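Local coordinates for lipoprotein (Burkholderia cenocepacia, PDB 4QHQ) that probably captures methionine, which it holds between its two lobes, as the lipid-anchored nutrient-binding component of an ABC transporter, at residues Gln40-Leu45 / Gln58-Ser63; Tyr86-Lys91 / Ala179-Thr184; Lys101-Asn106 / Pro160-Asp165; Asn110-Leu115 / Ser195-Leu200; Leu115-Thr120 / Ala168-Thr173. All coordinates share one frame; numbering follows the deposited sequence.

Contact 1: residues Gln40-Leu45 / Gln58-Ser63; sequences QPNAAL and QPYLDS. With MET (methionine), chain B.
Asn42 and Leu61 are the closest backbone points of the two helical segments, CA to CA 8.2 Å, and only side chains meet across the gap between helices 41-47 and 58-68. Both helices flank the six-stranded sheet of a two-lobed binding-protein fold, and helix 58-68 follows directly on strand 52-57. Asn42 reaches across with CG beside its backbone N (chi1 -75°); its ND2 passes at right angles to the Leu61 chain, 4.1 Å from Leu61 CD1, and arrives at the edge of the Tyr60 ring, with amide and ring planes 39° apart. These touches are van der Waals only. The buried amide finds its polar partners in Asn53, bonded to OD1, and in Gln56 and Gln64, bonded to ND2, which fix its rotation from both ends. Because Gln56 belongs to the methionine pocket, Asn42 acts as a second-shell residue there. Tyr60 is first shell: with CG anti to the backbone N (chi1 -172°), it turns one ring face to the ligand. Methionine CE lies 3.6 Å above that ring plane, offset toward the rim, and methionine SD rests 3.5 Å from Tyr60 CB.

Contact 2: residues Tyr86-Lys91 / Ala179-Thr184; sequences YSKKFK and ANLQPT
Tyr86 is wedged against Leu181 and Pro183, and this buried aromatic makes the tight half of the contact. Leu181 lies over one face of the ring: its CD1 stands 4.1 Å above the plane, offset toward the rim, while Leu181 CB approaches Tyr86 CE2 to 4.0 Å. Pro183 comes at the ring edge, and there the phenol oxygen is packed close, Tyr86 OH being 3.2 Å from Pro183 CG and 3.3 Å from Pro183 CA. With CG beside its backbone N (chi1 -59°), the ring extends toward the second segment and its OH reaches Pro183. The second segment starts where helix 173-178 ends in a Schellman motif, with Asn180 at positive phi as the C-prime residue; the chain thus turns so that Leu181 faces Tyr86, the last residue of strand 84-86. Toward solvent the packing thins to a single side chain. Exposed Lys88, its chain bent at chi2 (-64°), lays NZ 3.7 Å from Leu181 CD2, ammonium against methyl. Beyond it the first segment folds on itself: Ser87 OG accepts from Lys89 N and Phe90 N, an ST turn and ST motif.

Contact 3: residues Lys101-Asn106 / Pro160-Asp165; sequences KLAVPN and PRVLSD
Lys101 and Ala103, on one side of strand 101-105, meet Asp165 and Val162 of the connection that leads from strand 150-154 to strand 168-171. These two strands flank 101-105 in the five-stranded mixed sheet of one alpha/beta lobe of the binding-protein fold; the connection passes over it and includes a short 3-10 turn at Pro160-Arg161. The Lys101 chain leaves with CG beside its backbone N, runs extended through chi2 and then bends at chi3 (53°), which swings the ammonium group over to the connection. NZ donates to Asp165 O at 2.9 Å, almost straight in line with the carbonyl (C=O...N angle 165°). The Asp165 carboxylate takes no part in this grip: its OD2 lies 5.9 Å from Lys101 NZ. Farther along, Ala103 CB meets Val162 CG2 at 4.3 Å, and Leu154 and Leu159 pack alongside this apolar patch. Within the connection Asp165 N bonds to Val162 O, and Ser164 OG donates to Asp165 OD1 at 2.9 Å from above the carboxylate plane.

Contact 4: residues Asn110-Leu115 / Ser195-Leu200; sequences NENRAL and SPYANL. With MET (methionine), chain B.
Arg113 lies flat on Tyr197, guanidinium and ring centres 4.3 Å apart and planes inclined by 18°, an offset stack with the guanidinium over Tyr197 CB and the CG side of the ring. A CH-pi contact continues it: Arg113 CD sits 3.6 Å from the ring centroid, almost exactly on the ring normal. The extended arginine, CG anti to its backbone N (chi1 178°), runs antiparallel to the tyrosine, whose other face carries Pro196 CG. Among the hydrogen bonds, Arg113 NH1 donates to methionine OXT (2.8 Å), and a weak bond to Asn110 OD1 lies in the guanidinium plane; NH2 makes a salt bridge with Glu191. Asn199 grips both ends of the ligand's amino-acid head: OD1 accepts from methionine N and ND2 donates to methionine O, each at 2.8 Å. Of two waters, one accepts from Asn112 ND2 (3.0 Å) and bonds to Tyr197 OH (2.6 Å) at the ring edge; another accepts from Arg113 NH2 beside Tyr197 O and methionine O. Asn112 OD1 is held by Ala137 N. Helix 108-120 of one lobe thereby joins the chain entering strand 199-204 of the other, with Pro59 of helix 58-68 and His57 of strand 52-57 against Tyr197.

Contact 5: residues Leu115-Thr120 / Ala168-Thr173; sequences LLLLQT and AAVINT. With MET (methionine), chain B.
Leu117, Leu118 and Val170 meet without any flat group between them: the contact has no ring or amide face, only branched methyls. Val170 points at the helix, and its two methyls divide the work. Its chi1 of -180° puts CG1 anti to the backbone N, facing Leu117 CD2 at a loose 4.5 Å, and CG2 beside the N, 4.1 Å from Leu118 CD2, the closest approach. Leu118 carries CG beside its own backbone N (chi1 -67°), which brings CD2 to the valine; the two side chains lie alongside each other, pointing opposite ways. Leu102, Val104 and Val85, from the strands on either side of 168-171, together with Ala114 one turn earlier in the helix, close the same apolar layer. Two residues beyond Val170, the strand has ended and Asn172, at the N-cap position of helix 173-178, lines the methionine pocket. Helix 108-120 packed on the central strand of a mixed sheet, with a ligand residue at the strand's C-terminal end, is the alpha/beta layering of a binding-protein lobe.

In the fold
From the N terminus, contact 1 comes first, closing the short loop through strand 52-57 and binding two helices on the six-stranded lobe before any other contact opens. Contact 2 opens next and closes the loop from 86 to 184, in which contacts 3 and 5 are nested; these two cross each other and meet where strands 101-105 and 168-171 pair. Contact 4 opens on helix 108-120 inside contact 2 and closes beyond it, so it crosses contacts 2 and 3 and encloses contact 5, with which it shares Leu115. Contacts 2, 3 and 5 thus organise the five-stranded lobe, while contact 4 returns the chain to the first lobe, touching contact 1. Contacts 1, 4 and 5 all reach the methionine.

Contact 1: residues Gln40-Leu45 / Gln58-Ser63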
# COMPACT_ATOMS: atom_id res chain seq x y z
N GLN A 40 -6.38 0.12 -11.45
CA GLN A 40 -7.70 -0.30 -11.91
C GLN A 40 -8.74 -0.83 -10.93
O GLN A 40 -9.92 -0.75 -11.24
CB GLN A 40 -7.61 -1.26 -13.11
CG GLN A 40 -7.01 -0.65 -14.38
CD GLN A 40 -7.75 0.59 -14.87
OE1 GLN A 40 -8.97 0.70 -14.72
NE2 GLN A 40 -7.02 1.53 -15.45
N PRO A 41 -8.33 -1.41 -9.77
CA PRO A 41 -9.40 -2.08 -9.00
C PRO A 41 -10.56 -1.21 -8.54
O PRO A 41 -11.69 -1.74 -8.49
CB PRO A 41 -8.65 -2.64 -7.78
CG PRO A 41 -7.26 -2.84 -8.27
CD PRO A 41 -7.00 -1.69 -9.20
N ASN A 42 -10.36 0.07 -8.24
CA ASN A 42 -11.51 0.89 -7.85
C ASN A 42 -12.46 1.17 -9.02
O ASN A 42 -13.67 1.14 -8.84
CB ASN A 42 -11.09 2.20 -7.19
CG ASN A 42 -10.61 2.00 -5.76
OD1 ASN A 42 -11.05 1.10 -5.04
ND2 ASN A 42 -9.70 2.85 -5.33
N ALA A 43 -11.91 1.42 -10.20
CA ALA A 43 -12.73 1.63 -11.39
C ALA A 43 -13.54 0.36 -11.69
O ALA A 43 -14.71 0.43 -12.09
CB ALA A 43 -11.83 2.01 -12.58
N ALA A 44 -12.91 -0.79 -11.47
CA ALA A 44 -13.54 -2.07 -11.74
C ALA A 44 -14.64 -2.36 -10.73
O ALA A 44 -15.66 -2.95 -11.06
CB ALA A 44 -12.50 -3.18 -11.74
N LEU A 45 -14.44 -1.93 -9.49
CA LEU A 45 -15.48 -2.02 -8.47
C LEU A 45 -16.64 -1.07 -8.75
O LEU A 45 -17.81 -1.43 -8.65
CB LEU A 45 -14.87 -1.71 -7.10
CG LEU A 45 -15.85 -1.68 -5.92
CD1 LEU A 45 -16.63 -2.99 -5.79
CD2 LEU A 45 -15.08 -1.36 -4.63
N GLN A 58 -6.81 3.84 3.35
CA GLN A 58 -7.80 4.90 3.29
C GLN A 58 -7.33 6.19 2.59
O GLN A 58 -8.10 6.78 1.82
CB GLN A 58 -8.40 5.20 4.67
CG GLN A 58 -9.63 6.11 4.60
CD GLN A 58 -10.86 5.43 4.04
OE1 GLN A 58 -11.26 4.37 4.52
NE2 GLN A 58 -11.46 6.03 3.03
N PRO A 59 -6.08 6.62 2.82
CA PRO A 59 -5.63 7.81 2.08
C PRO A 59 -5.67 7.58 0.56
O PRO A 59 -6.05 8.49 -0.18
CB PRO A 59 -4.20 8.01 2.60
CG PRO A 59 -4.30 7.54 4.02
CD PRO A 59 -5.15 6.29 3.92
N TYR A 60 -5.34 6.38 0.11
CA TYR A 60 -5.43 6.10 -1.32
C TYR A 60 -6.89 6.15 -1.82
O TYR A 60 -7.18 6.76 -2.85
CB TYR A 60 -4.81 4.74 -1.65
CG TYR A 60 -4.69 4.48 -3.13
CD1 TYR A 60 -5.71 3.86 -3.85
CD2 TYR A 60 -3.55 4.85 -3.82
CE1 TYR A 60 -5.59 3.63 -5.21
CE2 TYR A 60 -3.42 4.63 -5.19
CZ TYR A 60 -4.45 4.01 -5.88
OH TYR A 60 -4.31 3.80 -7.23
N LEU A 61 -7.80 5.51 -1.09
CA LEU A 61 -9.22 5.53 -1.45
C LEU A 61 -9.74 6.96 -1.47
O LEU A 61 -10.47 7.36 -2.38
CB LEU A 61 -10.02 4.68 -0.47
CG LEU A 61 -11.52 4.60 -0.70
CD1 LEU A 61 -11.80 4.18 -2.13
CD2 LEU A 61 -12.11 3.60 0.28
N ASP A 62 -9.35 7.76 -0.47
CA ASP A 62 -9.78 9.16 -0.41
C ASP A 62 -9.31 9.95 -1.64
O ASP A 62 -10.07 10.75 -2.20
CB ASP A 62 -9.24 9.84 0.85
CG ASP A 62 -9.96 9.40 2.11
OD1 ASP A 62 -11.01 8.74 2.01
OD2 ASP A 62 -9.46 9.72 3.22
N SER A 63 -8.07 9.71 -2.05
CA SER A 63 -7.52 10.35 -3.23
C SER A 63 -8.30 9.95 -4.47
O SER A 63 -8.65 10.78 -5.30
CB SER A 63 -6.05 9.96 -3.39
OG SER A 63 -5.51 10.48 -4.59
N MET B . -0.54 -2.44 0.18
CA MET B . -0.11 -1.07 -0.11
C MET B . 0.52 -0.43 1.11
O MET B . 0.01 -0.62 2.21
CB MET B . -1.32 -0.26 -0.59
CG MET B . -0.98 1.20 -0.97
SD MET B . -2.44 2.13 -1.47
CE MET B . -2.89 1.32 -3.00
OXT MET B . 1.54 0.26 1.01

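Contact 2: residues Tyr86-Lys91 / Ala179-Thr184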
# COMPACT_ATOMS: atom_id res chain seq x y z
N TYR A 86 14.73 1.40 0.41
CA TYR A 86 15.60 0.32 -0.04
C TYR A 86 16.74 0.89 -0.85
O TYR A 86 16.61 1.94 -1.47
CB TYR A 86 14.82 -0.70 -0.89
CG TYR A 86 13.69 -1.31 -0.12
CD1 TYR A 86 12.46 -0.69 -0.08
CD2 TYR A 86 13.88 -2.47 0.61
CE1 TYR A 86 11.41 -1.22 0.66
CE2 TYR A 86 12.86 -3.01 1.35
CZ TYR A 86 11.62 -2.39 1.37
OH TYR A 86 10.61 -2.93 2.11
N SER A 87 17.87 0.19 -0.82
CA SER A 87 19.04 0.61 -1.57
C SER A 87 19.92 -0.58 -1.87
O SER A 87 20.11 -1.45 -1.02
CB SER A 87 19.82 1.66 -0.80
OG SER A 87 20.97 2.06 -1.54
N LYS A 88 20.46 -0.60 -3.07
CA LYS A 88 21.45 -1.59 -3.45
C LYS A 88 22.84 -1.03 -3.28
O LYS A 88 23.81 -1.73 -3.56
CB LYS A 88 21.28 -1.98 -4.92
CG LYS A 88 19.98 -2.70 -5.24
CD LYS A 88 19.91 -4.03 -4.53
CE LYS A 88 18.57 -4.71 -4.78
NZ LYS A 88 18.35 -5.87 -3.86
N LYS A 89 22.93 0.22 -2.84
CA LYS A 89 24.20 0.94 -2.87
C LYS A 89 24.64 1.51 -1.52
O LYS A 89 25.82 1.80 -1.33
CB LYS A 89 24.16 2.06 -3.93
CG LYS A 89 23.62 1.59 -5.28
CD LYS A 89 23.68 2.69 -6.34
CE LYS A 89 23.08 2.20 -7.66
NZ LYS A 89 23.11 3.25 -8.72
N PHE A 90 23.70 1.68 -0.59
CA PHE A 90 24.00 2.29 0.71
C PHE A 90 23.26 1.61 1.85
O PHE A 90 22.16 1.11 1.65
CB PHE A 90 23.66 3.78 0.67
CG PHE A 90 24.43 4.54 -0.38
CD1 PHE A 90 25.77 4.85 -0.17
CD2 PHE A 90 23.84 4.90 -1.58
CE1 PHE A 90 26.51 5.52 -1.13
CE2 PHE A 90 24.59 5.58 -2.55
CZ PHE A 90 25.92 5.90 -2.32
N LYS A 91 23.86 1.60 3.04
CA LYS A 91 23.29 0.90 4.19
C LYS A 91 22.44 1.82 5.06
O LYS A 91 21.67 1.36 5.90
CB LYS A 91 24.40 0.26 5.02
CG LYS A 91 25.10 -0.90 4.32
CD LYS A 91 24.12 -2.04 4.08
CE LYS A 91 24.81 -3.25 3.47
NZ LYS A 91 23.86 -4.38 3.26
N ALA A 179 9.15 -8.46 -5.24
CA ALA A 179 10.48 -8.37 -5.84
C ALA A 179 11.53 -9.04 -4.96
O ALA A 179 12.73 -8.85 -5.18
CB ALA A 179 10.84 -6.92 -6.07
N ASN A 180 11.08 -9.81 -3.98
CA ASN A 180 11.96 -10.55 -3.06
C ASN A 180 12.82 -9.68 -2.15
O ASN A 180 13.89 -10.10 -1.69
CB ASN A 180 12.80 -11.59 -3.81
CG ASN A 180 11.95 -12.69 -4.42
OD1 ASN A 180 11.49 -13.59 -3.71
ND2 ASN A 180 11.72 -12.61 -5.72
N LEU A 181 12.35 -8.47 -1.88
CA LEU A 181 12.91 -7.64 -0.83
C LEU A 181 12.13 -7.93 0.45
O LEU A 181 10.91 -8.11 0.40
CB LEU A 181 12.80 -6.16 -1.19
CG LEU A 181 13.47 -5.73 -2.49
CD1 LEU A 181 12.97 -4.35 -2.92
CD2 LEU A 181 14.99 -5.73 -2.34
N GLN A 182 12.82 -7.99 1.58
CA GLN A 182 12.14 -8.20 2.85
C GLN A 182 12.23 -6.93 3.68
O GLN A 182 13.31 -6.54 4.10
CB GLN A 182 12.74 -9.39 3.61
CG GLN A 182 12.26 -9.51 5.05
CD GLN A 182 10.75 -9.52 5.19
OE1 GLN A 182 10.19 -8.74 5.97
NE2 GLN A 182 10.08 -10.39 4.44
N PRO A 183 11.09 -6.25 3.89
CA PRO A 183 11.06 -4.99 4.62
C PRO A 183 11.69 -5.03 6.01
O PRO A 183 12.24 -4.02 6.45
CB PRO A 183 9.56 -4.69 4.71
CG PRO A 183 9.01 -5.31 3.48
CD PRO A 183 9.75 -6.60 3.37
N THR A 184 11.64 -6.18 6.68
CA THR A 184 12.18 -6.29 8.04
C THR A 184 13.68 -6.59 8.06
O THR A 184 14.30 -6.58 9.12
CB THR A 184 11.46 -7.39 8.86
OG1 THR A 184 11.64 -8.66 8.23
CG2 THR A 184 9.97 -7.08 8.96

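Contact 3: residues Lys101-Asn106 / Pro160-Asp165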
# COMPACT_ATOMS: atom_id res chain seq x y z
N LYS A 101 20.43 10.21 -6.10
CA LYS A 101 19.16 9.99 -6.79
C LYS A 101 18.26 9.12 -5.93
O LYS A 101 18.66 8.03 -5.52
CB LYS A 101 19.40 9.26 -8.10
CG LYS A 101 19.94 10.11 -9.23
CD LYS A 101 20.02 9.31 -10.53
CE LYS A 101 18.68 8.65 -10.87
NZ LYS A 101 18.75 7.82 -12.12
N LEU A 102 17.05 9.60 -5.65
CA LEU A 102 16.04 8.80 -4.97
C LEU A 102 14.84 8.63 -5.88
O LEU A 102 14.64 9.40 -6.82
CB LEU A 102 15.58 9.47 -3.67
CG LEU A 102 16.63 9.80 -2.61
CD1 LEU A 102 15.96 10.15 -1.28
CD2 LEU A 102 17.59 8.64 -2.44
N ALA A 103 14.05 7.61 -5.60
CA ALA A 103 12.80 7.41 -6.32
C ALA A 103 11.69 7.16 -5.31
O ALA A 103 11.89 6.47 -4.30
CB ALA A 103 12.93 6.25 -7.29
N VAL A 104 10.54 7.78 -5.56
CA VAL A 104 9.34 7.59 -4.73
C VAL A 104 8.12 7.33 -5.63
O VAL A 104 8.16 7.64 -6.83
CB VAL A 104 9.07 8.83 -3.83
CG1 VAL A 104 10.24 9.07 -2.87
CG2 VAL A 104 8.78 10.06 -4.66
N PRO A 105 7.04 6.77 -5.06
CA PRO A 105 5.81 6.62 -5.84
C PRO A 105 5.26 7.95 -6.34
O PRO A 105 5.56 9.01 -5.78
CB PRO A 105 4.83 6.01 -4.83
CG PRO A 105 5.70 5.30 -3.82
CD PRO A 105 6.88 6.23 -3.69
N ASN A 106 4.46 7.90 -7.40
CA ASN A 106 3.94 9.12 -8.03
C ASN A 106 2.43 9.34 -7.92
O ASN A 106 1.90 10.27 -8.53
CB ASN A 106 4.35 9.20 -9.51
CG ASN A 106 3.72 8.12 -10.36
OD1 ASN A 106 2.91 7.32 -9.89
ND2 ASN A 106 4.05 8.12 -11.65
N PRO A 160 10.74 -1.28 -7.70
CA PRO A 160 11.77 -2.31 -7.49
C PRO A 160 12.69 -2.47 -8.69
O PRO A 160 13.87 -2.81 -8.52
CB PRO A 160 10.96 -3.59 -7.31
CG PRO A 160 9.64 -3.13 -6.77
CD PRO A 160 9.39 -1.79 -7.41
N ARG A 161 12.18 -2.19 -9.89
CA ARG A 161 12.95 -2.38 -11.10
C ARG A 161 13.81 -1.19 -11.53
O ARG A 161 14.39 -1.20 -12.61
CB ARG A 161 12.05 -2.86 -12.24
CG ARG A 161 11.50 -4.25 -11.97
CD ARG A 161 10.66 -4.80 -13.12
NE ARG A 161 9.41 -4.07 -13.34
CZ ARG A 161 8.35 -4.14 -12.53
NH1 ARG A 161 8.39 -4.89 -11.44
NH2 ARG A 161 7.24 -3.45 -12.82
N VAL A 162 13.91 -0.17 -10.67
CA VAL A 162 14.89 0.90 -10.90
C VAL A 162 15.96 0.96 -9.81
O VAL A 162 16.81 1.85 -9.83
CB VAL A 162 14.23 2.30 -11.04
CG1 VAL A 162 13.16 2.30 -12.13
CG2 VAL A 162 13.65 2.78 -9.70
N LEU A 163 15.93 0.01 -8.88
CA LEU A 163 16.89 0.00 -7.78
C LEU A 163 18.35 0.03 -8.22
O LEU A 163 19.19 0.59 -7.52
CB LEU A 163 16.65 -1.19 -6.86
CG LEU A 163 15.62 -0.88 -5.78
CD1 LEU A 163 15.32 -2.12 -4.95
CD2 LEU A 163 16.11 0.26 -4.88
N SER A 164 18.66 -0.57 -9.37
CA SER A 164 20.04 -0.58 -9.86
C SER A 164 20.51 0.81 -10.31
O SER A 164 21.72 1.05 -10.42
CB SER A 164 20.21 -1.58 -11.01
OG SER A 164 19.42 -1.23 -12.14
N ASP A 165 19.56 1.71 -10.54
CA ASP A 165 19.86 3.00 -11.15
C ASP A 165 19.53 4.20 -10.26
O ASP A 165 19.51 5.34 -10.74
CB ASP A 165 19.11 3.14 -12.49
CG ASP A 165 19.71 2.28 -13.59
OD1 ASP A 165 20.32 1.24 -13.28
OD2 ASP A 165 19.59 2.66 -14.78

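Contact 4: residues Asn110-Leu115 / Ser195-Leu200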
# COMPACT_ATOMS: atom_id res chain seq x y z
N ASN A 110 0.53 7.89 -1.83
CA ASN A 110 1.79 7.22 -1.52
C ASN A 110 3.03 8.08 -1.76
O ASN A 110 4.04 7.89 -1.09
CB ASN A 110 1.88 5.88 -2.25
CG ASN A 110 0.90 4.88 -1.69
OD1 ASN A 110 1.05 4.41 -0.55
ND2 ASN A 110 -0.12 4.55 -2.48
N GLU A 111 2.94 9.05 -2.67
CA GLU A 111 4.03 10.00 -2.83
C GLU A 111 4.14 10.81 -1.55
O GLU A 111 5.22 10.98 -0.99
CB GLU A 111 3.82 10.93 -4.02
CG GLU A 111 4.87 12.02 -4.04
CD GLU A 111 5.12 12.65 -5.39
OE1 GLU A 111 4.43 12.36 -6.38
OE2 GLU A 111 6.06 13.47 -5.46
N ASN A 112 3.00 11.30 -1.07
CA ASN A 112 2.95 12.04 0.18
C ASN A 112 3.53 11.23 1.33
O ASN A 112 4.36 11.71 2.10
CB ASN A 112 1.52 12.46 0.49
CG ASN A 112 1.41 13.29 1.74
OD1 ASN A 112 1.90 14.41 1.79
ND2 ASN A 112 0.76 12.74 2.76
N ARG A 113 3.11 9.97 1.40
CA ARG A 113 3.59 9.05 2.41
C ARG A 113 5.11 8.89 2.37
O ARG A 113 5.78 8.92 3.41
CB ARG A 113 2.93 7.70 2.16
CG ARG A 113 3.34 6.60 3.12
CD ARG A 113 2.66 5.33 2.69
NE ARG A 113 2.79 4.27 3.68
CZ ARG A 113 2.32 3.05 3.52
NH1 ARG A 113 1.69 2.73 2.38
NH2 ARG A 113 2.46 2.15 4.48
N ALA A 114 5.64 8.69 1.17
CA ALA A 114 7.09 8.54 0.99
C ALA A 114 7.86 9.78 1.41
O ALA A 114 8.90 9.68 2.05
CB ALA A 114 7.40 8.20 -0.45
N LEU A 115 7.35 10.95 1.04
CA LEU A 115 8.04 12.20 1.35
C LEU A 115 8.00 12.47 2.85
O LEU A 115 8.95 13.01 3.42
CB LEU A 115 7.42 13.36 0.56
CG LEU A 115 7.68 13.27 -0.94
CD1 LEU A 115 7.05 14.45 -1.66
CD2 LEU A 115 9.17 13.22 -1.22
N SER A 195 0.79 4.72 11.78
CA SER A 195 0.54 5.51 10.59
C SER A 195 -0.92 5.33 10.19
O SER A 195 -1.60 4.42 10.69
CB SER A 195 1.44 5.04 9.46
OG SER A 195 0.87 3.91 8.82
N PRO A 196 -1.42 6.17 9.28
CA PRO A 196 -2.81 6.01 8.85
C PRO A 196 -2.98 5.04 7.69
O PRO A 196 -4.03 5.06 7.05
CB PRO A 196 -3.19 7.42 8.40
CG PRO A 196 -1.90 8.00 7.91
CD PRO A 196 -0.83 7.45 8.81
N TYR A 197 -2.02 4.17 7.44
CA TYR A 197 -2.02 3.39 6.20
C TYR A 197 -2.48 1.93 6.29
O TYR A 197 -2.10 1.10 5.44
CB TYR A 197 -0.64 3.51 5.52
CG TYR A 197 -0.30 4.95 5.24
CD1 TYR A 197 -0.96 5.66 4.25
CD2 TYR A 197 0.67 5.62 5.99
CE1 TYR A 197 -0.68 6.99 4.01
CE2 TYR A 197 0.96 6.95 5.75
CZ TYR A 197 0.29 7.63 4.76
OH TYR A 197 0.56 8.95 4.51
N ALA A 198 -3.33 1.61 7.26
CA ALA A 198 -3.92 0.28 7.27
C ALA A 198 -4.68 0.04 5.98
O ALA A 198 -5.39 0.92 5.50
CB ALA A 198 -4.87 0.09 8.46
N ASN A 199 -4.53 -1.16 5.45
CA ASN A 199 -5.23 -1.51 4.22
C ASN A 199 -6.66 -1.95 4.55
O ASN A 199 -6.99 -2.20 5.72
CB ASN A 199 -4.47 -2.60 3.47
CG ASN A 199 -3.25 -2.08 2.74
OD1 ASN A 199 -2.90 -2.62 1.69
ND2 ASN A 199 -2.58 -1.06 3.28
N LEU A 200 -7.50 -2.08 3.53
CA LEU A 200 -8.92 -2.28 3.78
C LEU A 200 -9.59 -3.04 2.64
O LEU A 200 -9.09 -3.14 1.51
CB LEU A 200 -9.59 -0.91 4.00
CG LEU A 200 -9.47 0.14 2.88
CD1 LEU A 200 -10.54 -0.01 1.80
CD2 LEU A 200 -9.53 1.54 3.40
N MET B . -0.54 -2.44 0.18
CA MET B . -0.11 -1.07 -0.11
C MET B . 0.52 -0.43 1.11
O MET B . 0.01 -0.62 2.21
CB MET B . -1.32 -0.26 -0.59
CG MET B . -0.98 1.20 -0.97
SD MET B . -2.44 2.13 -1.47
CE MET B . -2.89 1.32 -3.00
OXT MET B . 1.54 0.26 1.01
O HOH W 1 -0.54 10.04 2.42
O HOH W 2 0.36 -0.04 4.91

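Contact 5: residues Leu115-Thr120 / Ala168-Thr173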
# COMPACT_ATOMS: atom_id res chain seq x y z
N LEU A 115 7.35 10.95 1.04
CA LEU A 115 8.04 12.20 1.35
C LEU A 115 8.00 12.47 2.85
O LEU A 115 8.95 13.01 3.42
CB LEU A 115 7.42 13.36 0.56
CG LEU A 115 7.68 13.27 -0.94
CD1 LEU A 115 7.05 14.45 -1.66
CD2 LEU A 115 9.17 13.22 -1.22
N LEU A 116 6.90 12.07 3.50
CA LEU A 116 6.80 12.20 4.95
C LEU A 116 7.82 11.30 5.65
O LEU A 116 8.45 11.71 6.63
CB LEU A 116 5.40 11.87 5.44
CG LEU A 116 4.30 12.88 5.10
CD1 LEU A 116 2.95 12.35 5.56
CD2 LEU A 116 4.60 14.21 5.74
N LEU A 117 7.99 10.08 5.15
CA LEU A 117 8.99 9.18 5.73
C LEU A 117 10.38 9.78 5.58
O LEU A 117 11.17 9.79 6.53
CB LEU A 117 8.95 7.81 5.07
CG LEU A 117 9.99 6.82 5.59
CD1 LEU A 117 9.84 6.57 7.09
CD2 LEU A 117 9.93 5.52 4.83
N LEU A 118 10.69 10.30 4.39
CA LEU A 118 11.99 10.95 4.18
C LEU A 118 12.17 12.15 5.09
O LEU A 118 13.28 12.42 5.57
CB LEU A 118 12.17 11.35 2.71
CG LEU A 118 12.29 10.22 1.69
CD1 LEU A 118 12.45 10.77 0.28
CD2 LEU A 118 13.44 9.27 2.04
N GLN A 119 11.07 12.86 5.36
CA GLN A 119 11.11 13.99 6.28
C GLN A 119 11.36 13.51 7.69
O GLN A 119 12.20 14.07 8.41
CB GLN A 119 9.81 14.79 6.22
CG GLN A 119 9.76 15.95 7.20
CD GLN A 119 8.58 16.87 6.99
OE1 GLN A 119 8.74 18.04 6.63
NE2 GLN A 119 7.37 16.35 7.21
N THR A 120 10.65 12.46 8.09
CA THR A 120 10.83 11.84 9.41
C THR A 120 12.30 11.44 9.61
O THR A 120 12.86 11.63 10.70
CB THR A 120 9.92 10.60 9.59
OG1 THR A 120 8.55 11.02 9.63
CG2 THR A 120 10.25 9.87 10.89
N ALA A 168 18.54 5.27 -3.61
CA ALA A 168 17.57 4.67 -2.71
C ALA A 168 16.18 4.86 -3.29
O ALA A 168 15.96 5.74 -4.12
CB ALA A 168 17.65 5.28 -1.31
N ALA A 169 15.24 4.03 -2.86
CA ALA A 169 13.85 4.18 -3.29
C ALA A 169 12.93 3.85 -2.14
O ALA A 169 13.21 2.96 -1.34
CB ALA A 169 13.54 3.27 -4.47
N VAL A 170 11.82 4.57 -2.06
CA VAL A 170 10.77 4.26 -1.09
C VAL A 170 9.75 3.40 -1.83
O VAL A 170 9.18 3.84 -2.84
CB VAL A 170 10.11 5.52 -0.54
CG1 VAL A 170 9.02 5.13 0.47
CG2 VAL A 170 11.14 6.44 0.10
N ILE A 171 9.55 2.17 -1.36
CA ILE A 171 8.77 1.18 -2.11
C ILE A 171 7.70 0.54 -1.25
O ILE A 171 7.98 0.06 -0.15
CB ILE A 171 9.68 0.05 -2.66
CG1 ILE A 171 10.87 0.62 -3.44
CG2 ILE A 171 8.90 -0.93 -3.54
CD1 ILE A 171 11.77 -0.45 -4.04
N ASN A 172 6.46 0.59 -1.74
CA ASN A 172 5.34 -0.09 -1.08
C ASN A 172 5.64 -1.55 -0.82
O ASN A 172 6.19 -2.25 -1.65
CB ASN A 172 4.05 0.04 -1.89
CG ASN A 172 3.54 1.46 -1.96
OD1 ASN A 172 2.73 1.89 -1.11
ND2 ASN A 172 3.98 2.18 -2.96
N THR A 173 5.25 -2.01 0.36
CA THR A 173 5.60 -3.35 0.80
C THR A 173 5.11 -4.47 -0.14
O THR A 173 5.83 -5.43 -0.37
CB THR A 173 5.20 -3.55 2.26
OG1 THR A 173 6.08 -2.78 3.08
CG2 THR A 173 5.26 -5.01 2.66
N MET B . -0.54 -2.44 0.18
CA MET B . -0.11 -1.07 -0.11
C MET B . 0.52 -0.43 1.11
O MET B . 0.01 -0.62 2.21
CB MET B . -1.32 -0.26 -0.59
CG MET B . -0.98 1.20 -0.97
SD MET B . -2.44 2.13 -1.47
CE MET B . -2.89 1.32 -3.00
OXT MET B . 1.54 0.26 1.01